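PDB 1Y9Z: alkaline serine protease from Pseudoalteromonas sp., which cleaves peptide bonds as a cold-adapted serine endopeptidase of the subtilisin-like family, probably through a serine–histidine–aspartate catalytic triad. Local coordinates for residues G66-G71 / T368-P373. Numbering follows the deposited sequence.
Sequences GTHVAG and TSMATP. With PMS (phenylmethanesulfonic acid), chain H.
Val69 meets both Met370 and Pro373, and the way its two methyls divide the work illustrates how a small branched residue can join two helices. Val69 CG1 lies anti to the backbone N (chi1 168°) and packs on Pro373 CB at 3.7 Å. Val69 CG2, beside the backbone N, faces Ser369 O at 3.6 Å. The same methyl touches Met370 CE at 4.0 Å. The proline also rests on the main chain, its CB 3.5 Å from Val69 O, so ring and valine form the tight part of the contact. With Val69 cut back to an alanine, both methyls go, and a gap is likely to open between the helices where Met370 CE and Pro373 CB now have them as partners.

The His68 side is looser. Met370 is bent at its second and third torsions, and its side chain and that of His68 cross at about a right angle, CG and SD both lying obliquely to the ring. Met370 CG approaches His68 CE1 at 3.8 Å, while SD stays 5.1 Å from the ring centroid. Other groups hold the imidazole, since His68 NE2 hydrogen-bonds to Glu363 O and the ring stacks with Tyr365. No solvent side opens here, for every touching residue is buried; the contrast is in how closely the groups pack.

The short axes approach to 8.9 Å at 36° between their directions, with no hydrogen bond across. In the first turn of 368-373, Ser369 OG is covalently bonded to the sulfur of phenylmethanesulfonic acid, at 1.6 Å. His65, at the start of helix 65-74, and Asn159 also line this pocket. Two helices packed together in the core, one opening with a histidine and the other carrying the modified serine in a Gly-Thr-Ser-Met-Ala-Thr-Pro sequence, are the hallmark of the subtilisin-like active site.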
ATOM      1  N   GLY A  66       4.413   2.424 -10.097  1.00  8.50           N
ATOM      2  CA  GLY A  66       5.452   1.408 -10.060  1.00  8.86           C
ATOM      3  C   GLY A  66       6.539   1.683  -9.043  1.00  7.79           C
ATOM      4  O   GLY A  66       7.148   0.756  -8.506  1.00  8.25           O
ATOM      5  N   THR A  67       6.790   2.960  -8.784  1.00  8.70           N
ATOM      6  CA  THR A  67       7.809   3.357  -7.826  1.00  8.10           C
ATOM      7  C   THR A  67       7.319   3.079  -6.405  1.00  7.93           C
ATOM      8  O   THR A  67       8.101   2.690  -5.535  1.00  8.97           O
ATOM      9  CB  THR A  67       8.162   4.850  -8.012  1.00  7.82           C
ATOM     10  OG1 THR A  67       8.788   5.024  -9.292  1.00  8.75           O
ATOM     11  CG2 THR A  67       9.111   5.329  -6.924  1.00  8.92           C
ATOM     12  N   HIS A  68       6.023   3.264  -6.174  1.00  6.98           N
ATOM     13  CA  HIS A  68       5.442   3.003  -4.862  1.00  7.99           C
ATOM     14  C   HIS A  68       5.509   1.491  -4.613  1.00  8.06           C
ATOM     15  O   HIS A  68       5.938   1.038  -3.552  1.00  8.69           O
ATOM     16  CB  HIS A  68       3.996   3.507  -4.834  1.00  8.66           C
ATOM     17  CG  HIS A  68       3.410   3.601  -3.459  1.00  8.02           C
ATOM     18  ND1 HIS A  68       2.922   2.505  -2.779  1.00  8.51           N
ATOM     19  CD2 HIS A  68       3.244   4.662  -2.633  1.00  8.44           C
ATOM     20  CE1 HIS A  68       2.483   2.887  -1.593  1.00  8.46           C
ATOM     21  NE2 HIS A  68       2.666   4.191  -1.479  1.00  7.89           N
ATOM     22  N   VAL A  69       5.097   0.716  -5.612  1.00  7.79           N
ATOM     23  CA  VAL A  69       5.130  -0.741  -5.536  1.00  8.70           C
ATOM     24  C   VAL A  69       6.564  -1.224  -5.282  1.00  8.05           C
ATOM     25  O   VAL A  69       6.799  -2.070  -4.415  1.00  8.03           O
ATOM     26  CB  VAL A  69       4.581  -1.351  -6.849  1.00  8.41           C
ATOM     27  CG1 VAL A  69       4.867  -2.842  -6.911  1.00  9.17           C
ATOM     28  CG2 VAL A  69       3.078  -1.099  -6.941  1.00  8.98           C
ATOM     29  N   ALA A  70       7.520  -0.671  -6.025  1.00  8.10           N
ATOM     30  CA  ALA A  70       8.925  -1.043  -5.878  1.00  9.10           C
ATOM     31  C   ALA A  70       9.442  -0.732  -4.476  1.00  9.48           C
ATOM     32  O   ALA A  70      10.202  -1.512  -3.901  1.00  9.41           O
ATOM     33  CB  ALA A  70       9.771  -0.319  -6.920  1.00  9.39           C
ATOM     34  N   GLY A  71       9.032   0.412  -3.929  1.00  8.99           N
ATOM     35  CA  GLY A  71       9.461   0.789  -2.594  1.00  9.10           C
ATOM     36  C   GLY A  71       8.988  -0.200  -1.541  1.00  8.08           C
ATOM     37  O   GLY A  71       9.690  -0.468  -0.565  1.00  9.73           O
ATOM     38  N   THR A 368      -5.191  -2.850  -3.659  1.00 10.01           N
ATOM     39  CA  THR A 368      -4.756  -4.235  -3.691  1.00  9.92           C
ATOM     40  C   THR A 368      -3.394  -4.231  -4.385  1.00  9.58           C
ATOM     41  O   THR A 368      -2.616  -5.170  -4.246  1.00  8.91           O
ATOM     42  CB  THR A 368      -5.749  -5.145  -4.467  1.00  9.28           C
ATOM     43  OG1 THR A 368      -6.041  -4.578  -5.750  1.00  8.94           O
ATOM     44  CG2 THR A 368      -7.034  -5.314  -3.678  1.00  9.91           C
ATOM     45  N   SER A 369      -3.111  -3.152  -5.118  1.00 10.66           N
ATOM     46  CA  SER A 369      -1.836  -2.997  -5.816  1.00 11.83           C
ATOM     47  C   SER A 369      -0.717  -2.736  -4.815  1.00  9.57           C
ATOM     48  O   SER A 369       0.455  -2.870  -5.155  1.00  9.95           O
ATOM     49  CB  SER A 369      -2.170  -1.989  -6.864  1.00 16.45           C
ATOM     50  OG  SER A 369      -2.698  -2.277  -8.058  1.00 21.18           O
ATOM     51  N   MET A 370      -1.089  -2.343  -3.596  1.00  8.95           N
ATOM     52  CA  MET A 370      -0.128  -2.077  -2.523  1.00  8.58           C
ATOM     53  C   MET A 370       0.082  -3.356  -1.712  1.00  8.20           C
ATOM     54  O   MET A 370       1.168  -3.606  -1.190  1.00  9.23           O
ATOM     55  CB  MET A 370      -0.639  -0.961  -1.600  1.00  8.45           C
ATOM     56  CG  MET A 370      -0.400   0.466  -2.100  1.00  9.46           C
ATOM     57  SD  MET A 370      -1.154   0.890  -3.692  1.00 10.20           S
ATOM     58  CE  MET A 370       0.218   0.608  -4.787  1.00 12.50           C
ATOM     59  N   ALA A 371      -0.967  -4.165  -1.600  1.00  8.45           N
ATOM     60  CA  ALA A 371      -0.876  -5.422  -0.867  1.00  8.64           C
ATOM     61  C   ALA A 371      -0.022  -6.408  -1.664  1.00  7.94           C
ATOM     62  O   ALA A 371       0.779  -7.159  -1.101  1.00  9.51           O
ATOM     63  CB  ALA A 371      -2.275  -5.998  -0.648  1.00  9.46           C
ATOM     64  N   THR A 372      -0.191  -6.385  -2.982  1.00  8.38           N
ATOM     65  CA  THR A 372       0.533  -7.280  -3.872  1.00  8.68           C
ATOM     66  C   THR A 372       2.055  -7.297  -3.666  1.00  9.15           C
ATOM     67  O   THR A 372       2.636  -8.368  -3.505  1.00  8.71           O
ATOM     68  CB  THR A 372       0.171  -6.968  -5.343  1.00 10.16           C
ATOM     69  OG1 THR A 372      -1.230  -7.218  -5.535  1.00  9.64           O
ATOM     70  CG2 THR A 372       0.956  -7.852  -6.302  1.00 10.10           C
ATOM     71  N   PRO A 373       2.722  -6.125  -3.668  1.00  9.23           N
ATOM     72  CA  PRO A 373       4.176  -6.135  -3.466  1.00  8.29           C
ATOM     73  C   PRO A 373       4.602  -6.651  -2.091  1.00  9.08           C
ATOM     74  O   PRO A 373       5.733  -7.115  -1.923  1.00  9.10           O
ATOM     75  CB  PRO A 373       4.580  -4.678  -3.714  1.00  9.09           C
ATOM     76  CG  PRO A 373       3.335  -3.907  -3.404  1.00  7.93           C
ATOM     77  CD  PRO A 373       2.256  -4.772  -4.010  1.00  8.30           C
TER
HETATM   78  C   PMS H 601      -4.646  -0.838  -9.522  1.00 26.89           C
HETATM   79  S   PMS H 601      -4.182  -2.312  -8.582  1.00 23.22           S
HETATM   80  C1  PMS H 601      -4.320  -0.934 -11.034  1.00 29.13           C
HETATM   81  C2  PMS H 601      -5.332  -1.462 -11.915  1.00 30.04           C
HETATM   82  C3  PMS H 601      -5.074  -1.568 -13.318  1.00 30.45           C
HETATM   83  C4  PMS H 601      -3.779  -1.130 -13.800  1.00 31.23           C
HETATM   84  C5  PMS H 601      -2.780  -0.611 -12.941  1.00 29.68           C
HETATM   85  C6  PMS H 601      -2.993  -0.487 -11.532  1.00 30.20           C
HETATM   86  O2S PMS H 601      -4.423  -3.471  -9.435  1.00 25.77           O
HETATM   87  O1S PMS H 601      -4.984  -2.400  -7.385  1.00 25.19           O